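PDB 2W5V: alkaline phosphatase from Antarctic bacterium, which probably hydrolyses phosphate monoesters as an alkaline phosphatase, relying on two zinc ions and one magnesium ion. Local coordinates for residues V37-S42 with L295-S300; L71-S76 with I357-E362; N122-V127 with D245-F250; D162-A167 with N208-F213. The protein carries 1 engineered substitution. All coordinates share one frame; numbering follows the deposited sequence.

All four contacts are parallel strand pairs of one large mixed sheet. Contact 1 is the most central, its centre about 7 Å from that of the chain, and both its strands run toward the metal site: the side chain of Ile41 lies about 6 Å from the bound magnesium. Contact 2 closes one end of the sheet and touches contact 1 where Ile72 CD1 packs 3.5 Å from Thr299 OG1; its Thr74 side chain is about 9 Å from a zinc. Contact 3 adjoins contact 1 on the other side, Val37 N lying 3.1 Å from Phe249 O. Contact 4 adjoins contact 3, with Asp164 OD2 2.8 Å from Thr125 N, its centre about 30 Å from that of contact 2.

Contact 1 of 4, residues V37-S42 with L295-S300; sequences VILLIS and LVIVTS
Ile297 stands across from Leu39 and also reaches Val37, giving each a different branch. Its CG1 stands anti to the carbonyl carbon (chi1 -58°), which carries CD1 back to 4.2 Å from Val37 CG1, while CG2 is left to meet Leu39 CD1 at 3.7 Å. Leu39 reaches in from its own strand, its CG anti to the backbone N, and these two side chains cross obliquely. On the reverse side Leu40 slants across Val298, with Leu40 CD1 4.0 Å from Val298 CG2, and a longer touch to Val296 extends the same apolar layer. Between the two layers the backbones run parallel, 13° apart, and are joined by five N-H to O=C bonds; that from Leu40 N to Ile297 O is 2.8 Å long. The apolar character ends at the C-terminal tips. Ser42 N still donates to Thr299 O at 3.0 Å, and Ser42 OG lies 2.8 Å from Ser300 OG but near Thr299 O as well, two acceptors competing for its one proton. Ser300 OG also bonds to Ala45 O, and Thr299 OG1 to Pro343 O, so these buried hydroxyls have partners. The tips lead straight into Asp43 on one strand and into Asp301 and His302 on the other, all metal ligands. Strand 249-255 flanks 37-42 on the far side and antiparallel strand 342-347 flanks 295-300, while Phe277 and Ala288 of helix 267-291 cover the layer formed by Leu40, Val296 and Val298.

Contact 2 of 4, residues L71-S76 with I357-E362; sequences LIKTSS and IYENNE
Lys73 and Glu359 run side by side where two parallel strands form an end of the central sheet, 356-359 being its outermost strand in this chain. The lysine is extended throughout and passes along the glutamate carboxylate. Its CB lies 3.6 Å from Glu359 OE1, CG follows at 3.8 Å from the same OE1, and CD comes 3.9 Å from Glu359 OE2. The tip does not bond the carboxylate directly: Lys73 NZ donates a hydrogen bond to a water at 2.8 Å, and that water donates to Glu359 OE2 at 2.6 Å. NZ also bonds Phe54 O of the second subunit, and the lysine makes a cation-pi contact with Tyr55 there, while Glu359 OE1 is salt-bridged to Lys96. The strand pairing ends with Asn360 N donating to Lys73 O at 2.9 Å, just as a type I turn from Glu359 to Glu362 bends the chain away. Asn360 has CG between its backbone N and carbonyl carbon (chi1 62°), which lays the amide beside Thr74; ND2 donates to a second water at 3.2 Å, and this water in turn donates to Thr74 O, while OD1 bonds Lys96. A leucine in place of Asn360 would probably leave that water without its ND2 donor and Lys96 short of one oxygen partner. On the other side of the strands, Leu71 O sits over one face of the Tyr358 ring, toward its rim, and Ile72 slants past the tyrosine, its CG2 only 3.4 Å from Tyr358 CE1.

Contact 3 of 4, residues N122-V127 with D245-F250; sequences NIKTGV and DNSAFF
Asn122 O is gripped by two waters, both donating to it and both carrying the contact over to the segment 245-250. One water, 2.9 Å from Asn122 O, accepts from Ala248 N. The other, 3.1 Å from Asn122 O, accepts from Lys124 NZ at 2.9 Å and is hydrogen-bonded to Ser247 OG at 2.8 Å. Lys124 reaches it by folding back: its CG, anti to the carbonyl carbon (chi1 -71°), rests 3.3 Å from Ser247 OG, and bends at chi2 (-78°) and chi4 beyond it bring NZ round to the water. Asn122, with positive phi, is the C-prime residue of the Schellman motif that ends helix 114-120, and the chain leaves it directly for the sheet. There direct backbone bonds take over. Lys124 N donates to Ala248 O, Phe250 N donates to Lys124 O at 2.8 Å, and Gly126 N donates to Phe250 O. Ile123 wedges in beside this bonding: its CG2 lies against the backbone at 3.5 Å from Phe249 CA, and CD1 meets Ala248 CB at 3.7 Å. The two phenylalanines leave on different sides of the sheet, Phe249 to helix 230-242 and Phe250 to Ile114 and strand 36-42. The contact is therefore joined by direct backbone bonds at its inner end and through waters at its outer one. There the ammonium of Lys124 stands one water away from the carbonyl just past the C-terminal end of helix 114-120, and its positive charge would probably ease the partial negative charge gathered at that end.

Contact 4 of 4, residues D162-A167 with N208-F213; sequences DLDFFA and NRKMGF
A chi1 of 69° sets CG of Phe166 between its backbone N and carbonyl carbon and swings the ring across to the neighbouring strand, above Gly212. Phe165 instead carries CG anti to the backbone N, which sends its ring out on the opposite side toward Met211 and Phe213. The first placement makes a CH-pi contact: Gly212 CA lies over the middle of one face of the Phe166 ring, 3.7 Å from its centroid, and a beta carbon at Gly212 would collide with CZ of Phe166. An alanine instead of Phe166 is likely to strip this cover from Gly212 and leave Phe192 without the ring it meets, opening a gap there. On the second side Phe165 CE1 comes to the edge of the Phe213 ring, 3.9 Å from CE2, the two planes inclined at 54°. Beside them Ala167 CB touches Phe213 CB at 3.8 Å. The polar end is held by charge. Arg209, bent at chi2, brings NH1 to Asp164 OD1 at 2.9 Å in a salt bridge that meets the oxygen from its anti side, 35° out of the carboxylate plane. The other oxygen, OD2, takes Thr125 N of the next strand, which fixes the carboxylate from two directions. Lys210 CD runs 3.4 Å from Leu163 O, and its NZ bonds Asn190 O. Three backbone bonds, among them Phe213 N to Phe166 O at 2.9 Å, align the parallel strands 165-169 and 210-214 within the central sheet of the alpha/beta/alpha sandwich that the alkaline phosphatase family shares.

Contact 1 of 4, residues V37-S42 with L295-S300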
loop_
_atom_site.group_PDB
_atom_site.type_symbol
_atom_site.label_atom_id
_atom_site.label_comp_id
_atom_site.label_asym_id
_atom_site.label_seq_id
_atom_site.Cartn_x
_atom_site.Cartn_y
_atom_site.Cartn_z
ATOM N N VAL B 37 4.074 14.043 19.583
ATOM C CA VAL B 37 4.032 12.960 18.613
ATOM C C VAL B 37 3.122 11.842 19.127
ATOM O O VAL B 37 3.226 11.426 20.282
ATOM C CB VAL B 37 5.425 12.371 18.374
ATOM C CG1 VAL B 37 5.338 11.216 17.386
ATOM C CG2 VAL B 37 6.374 13.437 17.863
ATOM N N ILE B 38 2.209 11.389 18.278
ATOM C CA ILE B 38 1.406 10.213 18.575
ATOM C C ILE B 38 1.696 9.167 17.507
ATOM O O ILE B 38 1.505 9.417 16.320
ATOM C CB ILE B 38 -0.091 10.541 18.575
ATOM C CG1 ILE B 38 -0.403 11.621 19.622
ATOM C CG2 ILE B 38 -0.899 9.275 18.822
ATOM C CD1 ILE B 38 -1.781 12.247 19.465
ATOM N N LEU B 39 2.191 8.009 17.926
ATOM C CA LEU B 39 2.499 6.929 17.002
ATOM C C LEU B 39 1.511 5.780 17.202
ATOM O O LEU B 39 1.486 5.152 18.256
ATOM C CB LEU B 39 3.931 6.447 17.232
ATOM C CG LEU B 39 4.311 5.194 16.456
ATOM C CD1 LEU B 39 4.187 5.436 14.950
ATOM C CD2 LEU B 39 5.716 4.770 16.831
ATOM N N LEU B 40 0.669 5.529 16.207
ATOM C CA LEU B 40 -0.335 4.474 16.324
ATOM C C LEU B 40 0.099 3.304 15.464
ATOM O O LEU B 40 0.419 3.466 14.285
ATOM C CB LEU B 40 -1.709 4.972 15.873
ATOM C CG LEU B 40 -2.194 6.246 16.566
ATOM C CD1 LEU B 40 -3.407 6.809 15.883
ATOM C CD2 LEU B 40 -2.493 5.957 18.010
ATOM N N ILE B 41 0.125 2.129 16.065
ATOM C CA ILE B 41 0.611 0.941 15.397
ATOM C C ILE B 41 -0.508 -0.084 15.336
ATOM O O ILE B 41 -1.044 -0.502 16.364
ATOM C CB ILE B 41 1.801 0.328 16.156
ATOM C CG1 ILE B 41 2.970 1.314 16.210
ATOM C CG2 ILE B 41 2.226 -0.989 15.520
ATOM C CD1 ILE B 41 4.156 0.806 17.027
ATOM N N SER B 42 -0.861 -0.477 14.121
ATOM C CA SER B 42 -1.818 -1.552 13.911
ATOM C C SER B 42 -1.011 -2.815 13.661
ATOM O O SER B 42 -0.426 -2.988 12.586
ATOM C CB SER B 42 -2.693 -1.246 12.695
ATOM O OG SER B 42 -1.902 -0.776 11.611
ATOM N N LEU B 295 2.122 15.826 15.715
ATOM C CA LEU B 295 2.345 14.936 14.585
ATOM C C LEU B 295 1.740 13.572 14.887
ATOM O O LEU B 295 2.037 12.964 15.912
ATOM C CB LEU B 295 3.844 14.793 14.322
ATOM C CG LEU B 295 4.268 13.654 13.394
ATOM C CD1 LEU B 295 3.897 13.971 11.939
ATOM C CD2 LEU B 295 5.760 13.372 13.532
ATOM N N VAL B 296 0.883 13.098 13.998
ATOM C CA VAL B 296 0.292 11.778 14.148
ATOM C C VAL B 296 0.832 10.865 13.063
ATOM O O VAL B 296 0.720 11.169 11.876
ATOM C CB VAL B 296 -1.233 11.830 14.023
ATOM C CG1 VAL B 296 -1.813 10.434 14.150
ATOM C CG2 VAL B 296 -1.836 12.772 15.069
ATOM N N ILE B 297 1.420 9.748 13.482
ATOM C CA ILE B 297 1.958 8.758 12.562
ATOM C C ILE B 297 1.218 7.446 12.758
ATOM O O ILE B 297 1.054 6.983 13.886
ATOM C CB ILE B 297 3.452 8.494 12.822
ATOM C CG1 ILE B 297 4.255 9.793 12.700
ATOM C CG2 ILE B 297 3.976 7.431 11.859
ATOM C CD1 ILE B 297 5.553 9.760 13.489
ATOM N N VAL B 298 0.766 6.859 11.658
ATOM C CA VAL B 298 0.066 5.575 11.695
ATOM C C VAL B 298 0.785 4.583 10.793
ATOM O O VAL B 298 1.026 4.865 9.610
ATOM C CB VAL B 298 -1.387 5.691 11.188
ATOM C CG1 VAL B 298 -2.033 4.313 11.143
ATOM C CG2 VAL B 298 -2.211 6.643 12.071
ATOM N N THR B 299 1.128 3.421 11.332
ATOM C CA THR B 299 1.750 2.395 10.503
ATOM C C THR B 299 1.521 1.027 11.125
ATOM O O THR B 299 0.836 0.922 12.138
ATOM C CB THR B 299 3.263 2.656 10.295
ATOM O OG1 THR B 299 3.749 1.837 9.223
ATOM C CG2 THR B 299 4.056 2.346 11.559
ATOM N N SER B 300 2.104 -0.006 10.530
ATOM C CA SER B 300 2.025 -1.364 11.074
ATOM C C SER B 300 3.434 -1.936 11.156
ATOM O O SER B 300 4.361 -1.414 10.536
ATOM C CB SER B 300 1.181 -2.267 10.169
ATOM O OG SER B 300 -0.023 -1.621 9.773
#

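Contact 2 of 4, residues L71-S76 with I357-E362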
loop_
_atom_site.group_PDB
_atom_site.type_symbol
_atom_site.label_atom_id
_atom_site.label_comp_id
_atom_site.label_asym_id
_atom_site.label_seq_id
_atom_site.Cartn_x
_atom_site.Cartn_y
_atom_site.Cartn_z
ATOM N N LEU B 71 5.963 4.189 2.546
ATOM C CA LEU B 71 5.951 2.731 2.580
ATOM C C LEU B 71 7.205 2.281 3.296
ATOM O O LEU B 71 8.280 2.801 3.026
ATOM C CB LEU B 71 5.947 2.127 1.163
ATOM C CG LEU B 71 4.764 2.451 0.240
ATOM C CD1 LEU B 71 4.969 1.911 -1.180
ATOM C CD2 LEU B 71 3.477 1.899 0.823
ATOM N N ILE B 72 7.069 1.329 4.217
ATOM C CA ILE B 72 8.249 0.768 4.883
ATOM C C ILE B 72 8.521 -0.689 4.546
ATOM O O ILE B 72 7.598 -1.494 4.358
ATOM C CB ILE B 72 8.187 0.909 6.429
ATOM C CG1 ILE B 72 6.864 0.367 6.989
ATOM C CG2 ILE B 72 8.363 2.354 6.826
ATOM C CD1 ILE B 72 6.832 0.335 8.546
ATOM N N LYS B 73 9.808 -1.017 4.484
ATOM C CA LYS B 73 10.254 -2.383 4.310
ATOM C C LYS B 73 10.539 -2.938 5.698
ATOM O O LYS B 73 11.239 -2.300 6.486
ATOM C CB LYS B 73 11.512 -2.420 3.441
ATOM C CG LYS B 73 11.947 -3.846 3.117
ATOM C CD LYS B 73 13.105 -3.902 2.137
ATOM C CE LYS B 73 13.545 -5.354 1.939
ATOM N NZ LYS B 73 14.712 -5.434 1.025
ATOM N N THR B 74 10.000 -4.118 6.005
ATOM C CA THR B 74 9.924 -4.547 7.404
ATOM C C THR B 74 10.863 -5.676 7.834
ATOM O O THR B 74 10.798 -6.112 8.990
ATOM C CB THR B 74 8.500 -5.001 7.751
ATOM O OG1 THR B 74 8.154 -6.115 6.912
ATOM C CG2 THR B 74 7.497 -3.856 7.537
ATOM N N SER B 75 11.711 -6.167 6.937
ATOM C CA SER B 75 12.583 -7.301 7.287
ATOM C C SER B 75 13.490 -6.983 8.478
ATOM O O SER B 75 13.896 -5.836 8.671
ATOM C CB SER B 75 13.429 -7.754 6.087
ATOM O OG SER B 75 12.613 -8.223 5.021
ATOM N N SER B 76 13.798 -8.004 9.276
ATOM C CA SER B 76 14.661 -7.847 10.447
ATOM C C SER B 76 16.123 -7.968 10.032
ATOM O O SER B 76 16.433 -8.048 8.840
ATOM C CB SER B 76 14.327 -8.905 11.498
ATOM O OG SER B 76 14.899 -10.155 11.141
ATOM N N ILE B 357 9.759 5.756 0.211
ATOM C CA ILE B 357 9.904 4.359 0.608
ATOM C C ILE B 357 11.200 4.213 1.383
ATOM O O ILE B 357 12.234 4.733 0.961
ATOM C CB ILE B 357 9.951 3.442 -0.628
ATOM C CG1 ILE B 357 8.691 3.650 -1.480
ATOM C CG2 ILE B 357 10.108 1.970 -0.212
ATOM C CD1 ILE B 357 8.601 2.710 -2.719
ATOM N N TYR B 358 11.150 3.519 2.517
ATOM C CA TYR B 358 12.334 3.415 3.376
ATOM C C TYR B 358 12.269 2.204 4.304
ATOM O O TYR B 358 11.247 1.498 4.374
ATOM C CB TYR B 358 12.538 4.714 4.175
ATOM C CG TYR B 358 11.262 5.268 4.786
ATOM C CD1 TYR B 358 10.887 4.940 6.086
ATOM C CD2 TYR B 358 10.425 6.111 4.056
ATOM C CE1 TYR B 358 9.710 5.434 6.649
ATOM C CE2 TYR B 358 9.243 6.612 4.611
ATOM C CZ TYR B 358 8.895 6.274 5.910
ATOM O OH TYR B 358 7.726 6.761 6.470
ATOM N N GLU B 359 13.364 1.952 5.016
ATOM C CA GLU B 359 13.396 0.830 5.948
ATOM C C GLU B 359 12.578 1.182 7.183
ATOM O O GLU B 359 12.542 2.343 7.589
ATOM C CB GLU B 359 14.836 0.494 6.339
ATOM C CG GLU B 359 15.704 0.069 5.157
ATOM C CD GLU B 359 15.380 -1.330 4.648
ATOM O OE1 GLU B 359 14.548 -2.026 5.271
ATOM O OE2 GLU B 359 15.971 -1.738 3.624
ATOM N N ASN B 360 11.906 0.184 7.763
ATOM C CA ASN B 360 11.138 0.400 8.995
ATOM C C ASN B 360 11.891 1.145 10.100
ATOM O O ASN B 360 11.299 1.970 10.802
ATOM C CB ASN B 360 10.515 -0.904 9.541
ATOM C CG ASN B 360 11.550 -1.965 9.920
ATOM O OD1 ASN B 360 12.751 -1.814 9.692
ATOM N ND2 ASN B 360 11.068 -3.057 10.503
ATOM N N ASN B 361 13.185 0.882 10.263
ATOM C CA ASN B 361 13.889 1.528 11.373
ATOM C C ASN B 361 14.061 3.027 11.181
ATOM O O ASN B 361 14.369 3.743 12.130
ATOM C CB ASN B 361 15.225 0.859 11.699
ATOM C CG ASN B 361 16.212 0.927 10.558
ATOM O OD1 ASN B 361 15.972 0.378 9.485
ATOM N ND2 ASN B 361 17.350 1.580 10.791
ATOM N N GLU B 362 13.851 3.512 9.960
ATOM C CA GLU B 362 13.969 4.951 9.707
ATOM C C GLU B 362 12.826 5.739 10.333
ATOM O O GLU B 362 12.914 6.956 10.474
ATOM C CB GLU B 362 14.080 5.255 8.208
ATOM C CG GLU B 362 15.347 4.705 7.564
ATOM C CD GLU B 362 16.614 5.354 8.099
ATOM O OE1 GLU B 362 16.523 6.452 8.684
ATOM O OE2 GLU B 362 17.704 4.766 7.928
HETATM O O HOH W 1 16.642 -3.845 2.224
HETATM O O HOH W 2 12.125 -5.899 11.579
#

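Contact 3 of 4, residues N122-V127 with D245-F250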
loop_
_atom_site.group_PDB
_atom_site.type_symbol
_atom_site.label_atom_id
_atom_site.label_comp_id
_atom_site.label_asym_id
_atom_site.label_seq_id
_atom_site.Cartn_x
_atom_site.Cartn_y
_atom_site.Cartn_z
ATOM N N ASN B 122 12.686 16.221 28.479
ATOM C CA ASN B 122 11.563 16.731 29.260
ATOM C C ASN B 122 10.212 16.467 28.589
ATOM O O ASN B 122 9.275 17.249 28.734
ATOM C CB ASN B 122 11.737 18.231 29.526
ATOM C CG ASN B 122 10.787 18.753 30.594
ATOM O OD1 ASN B 122 10.427 18.034 31.530
ATOM N ND2 ASN B 122 10.380 20.014 30.458
ATOM N N ILE B 123 10.116 15.364 27.851
ATOM C CA ILE B 123 8.861 14.981 27.197
ATOM C C ILE B 123 8.134 13.913 28.022
ATOM O O ILE B 123 8.739 12.909 28.412
ATOM C CB ILE B 123 9.134 14.404 25.795
ATOM C CG1 ILE B 123 10.078 15.314 24.999
ATOM C CG2 ILE B 123 7.831 14.161 25.035
ATOM C CD1 ILE B 123 9.504 16.676 24.695
ATOM N N LYS B 124 6.846 14.115 28.292
ATOM C CA LYS B 124 6.033 13.092 28.963
ATOM C C LYS B 124 5.684 11.935 27.999
ATOM O O LYS B 124 5.393 12.165 26.826
ATOM C CB LYS B 124 4.758 13.721 29.534
ATOM C CG LYS B 124 4.984 14.636 30.741
ATOM C CD LYS B 124 5.198 13.822 32.013
ATOM C CE LYS B 124 5.410 14.713 33.228
ATOM N NZ LYS B 124 6.647 15.527 33.100
ATOM N N THR B 125 5.709 10.697 28.487
ATOM C CA THR B 125 5.578 9.540 27.598
ATOM C C THR B 125 4.474 8.572 28.021
ATOM O O THR B 125 4.211 8.388 29.210
ATOM C CB THR B 125 6.905 8.758 27.511
ATOM O OG1 THR B 125 7.312 8.357 28.826
ATOM C CG2 THR B 125 7.996 9.620 26.892
ATOM N N GLY B 126 3.827 7.950 27.045
ATOM C CA GLY B 126 2.783 6.992 27.345
ATOM C C GLY B 126 2.687 5.852 26.347
ATOM O O GLY B 126 3.050 5.993 25.176
ATOM N N VAL B 127 2.175 4.719 26.815
ATOM C CA VAL B 127 2.017 3.537 25.985
ATOM C C VAL B 127 0.668 2.870 26.252
ATOM O O VAL B 127 0.331 2.560 27.401
ATOM C CB VAL B 127 3.154 2.546 26.244
ATOM C CG1 VAL B 127 2.867 1.225 25.577
ATOM C CG2 VAL B 127 4.472 3.126 25.746
ATOM N N ASP B 245 0.142 20.754 32.419
ATOM C CA ASP B 245 1.173 21.755 32.652
ATOM C C ASP B 245 1.872 22.165 31.363
ATOM O O ASP B 245 3.058 22.507 31.375
ATOM C CB ASP B 245 2.204 21.235 33.659
ATOM C CG ASP B 245 1.574 20.810 34.980
ATOM O OD1 ASP B 245 2.106 19.877 35.621
ATOM O OD2 ASP B 245 0.549 21.405 35.374
ATOM N N ASN B 246 1.134 22.110 30.257
ATOM C CA ASN B 246 1.637 22.547 28.960
ATOM C C ASN B 246 2.847 21.739 28.495
ATOM O O ASN B 246 3.686 22.227 27.739
ATOM C CB ASN B 246 1.986 24.037 29.000
ATOM C CG ASN B 246 1.887 24.693 27.639
ATOM O OD1 ASN B 246 0.961 24.422 26.874
ATOM N ND2 ASN B 246 2.840 25.566 27.329
ATOM N N SER B 247 2.925 20.497 28.959
ATOM C CA SER B 247 4.057 19.631 28.664
ATOM C C SER B 247 3.931 19.036 27.265
ATOM O O SER B 247 2.834 18.780 26.793
ATOM C CB SER B 247 4.117 18.512 29.703
ATOM O OG SER B 247 5.150 17.596 29.404
ATOM N N ALA B 248 5.055 18.815 26.599
ATOM C CA ALA B 248 5.031 18.082 25.339
ATOM C C ALA B 248 4.942 16.588 25.649
ATOM O O ALA B 248 5.289 16.159 26.750
ATOM C CB ALA B 248 6.266 18.383 24.531
ATOM N N PHE B 249 4.483 15.794 24.692
ATOM C CA PHE B 249 4.312 14.372 24.946
ATOM C C PHE B 249 4.597 13.488 23.743
ATOM O O PHE B 249 4.544 13.929 22.596
ATOM C CB PHE B 249 2.906 14.088 25.498
ATOM C CG PHE B 249 1.780 14.382 24.520
ATOM C CD1 PHE B 249 1.433 13.456 23.541
ATOM C CD2 PHE B 249 1.053 15.567 24.607
ATOM C CE1 PHE B 249 0.393 13.710 22.651
ATOM C CE2 PHE B 249 0.003 15.828 23.726
ATOM C CZ PHE B 249 -0.322 14.899 22.746
ATOM N N PHE B 250 4.922 12.236 24.033
ATOM C CA PHE B 250 5.008 11.188 23.038
ATOM C C PHE B 250 4.118 10.032 23.496
ATOM O O PHE B 250 4.189 9.618 24.650
ATOM C CB PHE B 250 6.456 10.698 22.899
ATOM C CG PHE B 250 6.582 9.465 22.056
ATOM C CD1 PHE B 250 6.736 9.561 20.679
ATOM C CD2 PHE B 250 6.503 8.211 22.633
ATOM C CE1 PHE B 250 6.828 8.430 19.899
ATOM C CE2 PHE B 250 6.596 7.069 21.867
ATOM C CZ PHE B 250 6.757 7.175 20.491
HETATM O O HOH W 3 7.381 17.516 31.110
HETATM O O HOH W 4 7.640 19.492 27.789
#

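Contact 4 of 4, residues D162-A167 with N208-F213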
loop_
_atom_site.group_PDB
_atom_site.type_symbol
_atom_site.label_atom_id
_atom_site.label_comp_id
_atom_site.label_asym_id
_atom_site.label_seq_id
_atom_site.Cartn_x
_atom_site.Cartn_y
_atom_site.Cartn_z
ATOM N N ASP B 162 10.958 5.087 32.057
ATOM C CA ASP B 162 10.679 6.512 32.177
ATOM C C ASP B 162 9.205 6.835 31.905
ATOM O O ASP B 162 8.786 7.988 32.014
ATOM C CB ASP B 162 11.574 7.298 31.214
ATOM C CG ASP B 162 13.051 7.190 31.566
ATOM O OD1 ASP B 162 13.413 7.554 32.711
ATOM O OD2 ASP B 162 13.846 6.751 30.697
ATOM N N LEU B 163 8.428 5.814 31.555
ATOM C CA LEU B 163 7.015 5.995 31.224
ATOM C C LEU B 163 6.256 6.767 32.296
ATOM O O LEU B 163 6.445 6.535 33.493
ATOM C CB LEU B 163 6.340 4.644 31.018
ATOM C CG LEU B 163 6.516 3.993 29.657
ATOM C CD1 LEU B 163 5.685 2.724 29.602
ATOM C CD2 LEU B 163 6.104 4.973 28.570
ATOM N N ASP B 164 5.386 7.669 31.858
ATOM C CA ASP B 164 4.551 8.443 32.765
ATOM C C ASP B 164 3.127 7.903 32.794
ATOM O O ASP B 164 2.387 8.130 33.751
ATOM C CB ASP B 164 4.528 9.901 32.317
ATOM C CG ASP B 164 5.916 10.525 32.310
ATOM O OD1 ASP B 164 6.484 10.768 33.404
ATOM O OD2 ASP B 164 6.438 10.776 31.204
ATOM N N PHE B 165 2.751 7.189 31.737
ATOM C CA PHE B 165 1.388 6.684 31.588
ATOM C C PHE B 165 1.385 5.355 30.834
ATOM O O PHE B 165 2.130 5.184 29.874
ATOM C CB PHE B 165 0.554 7.711 30.811
ATOM C CG PHE B 165 -0.897 7.328 30.631
ATOM C CD1 PHE B 165 -1.874 7.846 31.470
ATOM C CD2 PHE B 165 -1.284 6.476 29.607
ATOM C CE1 PHE B 165 -3.215 7.509 31.295
ATOM C CE2 PHE B 165 -2.624 6.132 29.427
ATOM C CZ PHE B 165 -3.588 6.649 30.270
ATOM N N PHE B 166 0.538 4.419 31.248
ATOM C CA PHE B 166 0.293 3.249 30.405
ATOM C C PHE B 166 -1.085 2.668 30.663
ATOM O O PHE B 166 -1.678 2.895 31.720
ATOM C CB PHE B 166 1.392 2.181 30.565
ATOM C CG PHE B 166 1.389 1.488 31.908
ATOM C CD1 PHE B 166 0.560 0.399 32.142
ATOM C CD2 PHE B 166 2.225 1.919 32.926
ATOM C CE1 PHE B 166 0.557 -0.244 33.376
ATOM C CE2 PHE B 166 2.230 1.281 34.158
ATOM C CZ PHE B 166 1.394 0.196 34.382
ATOM N N ALA B 167 -1.596 1.931 29.683
ATOM C CA ALA B 167 -2.882 1.261 29.816
ATOM C C ALA B 167 -2.900 0.027 28.934
ATOM O O ALA B 167 -2.594 0.100 27.740
ATOM C CB ALA B 167 -4.012 2.202 29.431
ATOM N N ASN B 208 -2.165 12.883 39.840
ATOM C CA ASN B 208 -1.173 11.823 39.985
ATOM C C ASN B 208 0.090 12.153 39.190
ATOM O O ASN B 208 0.012 12.765 38.128
ATOM C CB ASN B 208 -1.740 10.486 39.516
ATOM C CG ASN B 208 -2.911 10.019 40.353
ATOM O OD1 ASN B 208 -3.788 9.309 39.864
ATOM N ND2 ASN B 208 -2.928 10.404 41.620
ATOM N N ARG B 209 1.249 11.738 39.695
ATOM C CA ARG B 209 2.502 11.948 38.976
ATOM C C ARG B 209 2.603 11.021 37.756
ATOM O O ARG B 209 2.990 11.447 36.665
ATOM C CB ARG B 209 3.696 11.752 39.912
ATOM C CG ARG B 209 5.052 11.851 39.232
ATOM C CD ARG B 209 5.201 13.132 38.408
ATOM N NE ARG B 209 6.504 13.202 37.741
ATOM C CZ ARG B 209 6.752 12.766 36.505
ATOM N NH1 ARG B 209 5.782 12.223 35.770
ATOM N NH2 ARG B 209 7.978 12.877 36.000
ATOM N N LYS B 210 2.263 9.750 37.944
ATOM C CA LYS B 210 2.208 8.806 36.834
ATOM C C LYS B 210 0.981 7.934 37.005
ATOM O O LYS B 210 0.487 7.772 38.113
ATOM C CB LYS B 210 3.435 7.902 36.814
ATOM C CG LYS B 210 4.776 8.601 36.763
ATOM C CD LYS B 210 5.859 7.529 36.710
ATOM C CE LYS B 210 7.199 8.013 37.208
ATOM N NZ LYS B 210 8.051 6.841 37.549
ATOM N N MET B 211 0.511 7.340 35.916
ATOM C CA MET B 211 -0.717 6.563 35.979
ATOM C C MET B 211 -0.607 5.286 35.166
ATOM O O MET B 211 -0.167 5.309 34.017
ATOM C CB MET B 211 -1.890 7.408 35.481
ATOM C CG MET B 211 -3.238 6.768 35.734
ATOM S SD MET B 211 -3.568 6.690 37.495
ATOM C CE MET B 211 -4.746 5.342 37.571
ATOM N N GLY B 212 -1.013 4.172 35.761
ATOM C CA GLY B 212 -0.990 2.894 35.070
ATOM C C GLY B 212 -2.323 2.172 35.180
ATOM O O GLY B 212 -2.890 2.055 36.270
ATOM N N PHE B 213 -2.834 1.693 34.048
ATOM C CA PHE B 213 -4.074 0.921 34.029
ATOM C C PHE B 213 -3.788 -0.513 33.585
ATOM O O PHE B 213 -3.340 -0.744 32.453
ATOM C CB PHE B 213 -5.088 1.544 33.064
ATOM C CG PHE B 213 -5.645 2.868 33.519
ATOM C CD1 PHE B 213 -6.787 2.923 34.308
ATOM C CD2 PHE B 213 -5.048 4.058 33.124
ATOM C CE1 PHE B 213 -7.318 4.145 34.713
ATOM C CE2 PHE B 213 -5.568 5.283 33.526
ATOM C CZ PHE B 213 -6.706 5.328 34.321
HETATM O O HOH W 5 8.456 6.121 35.018
#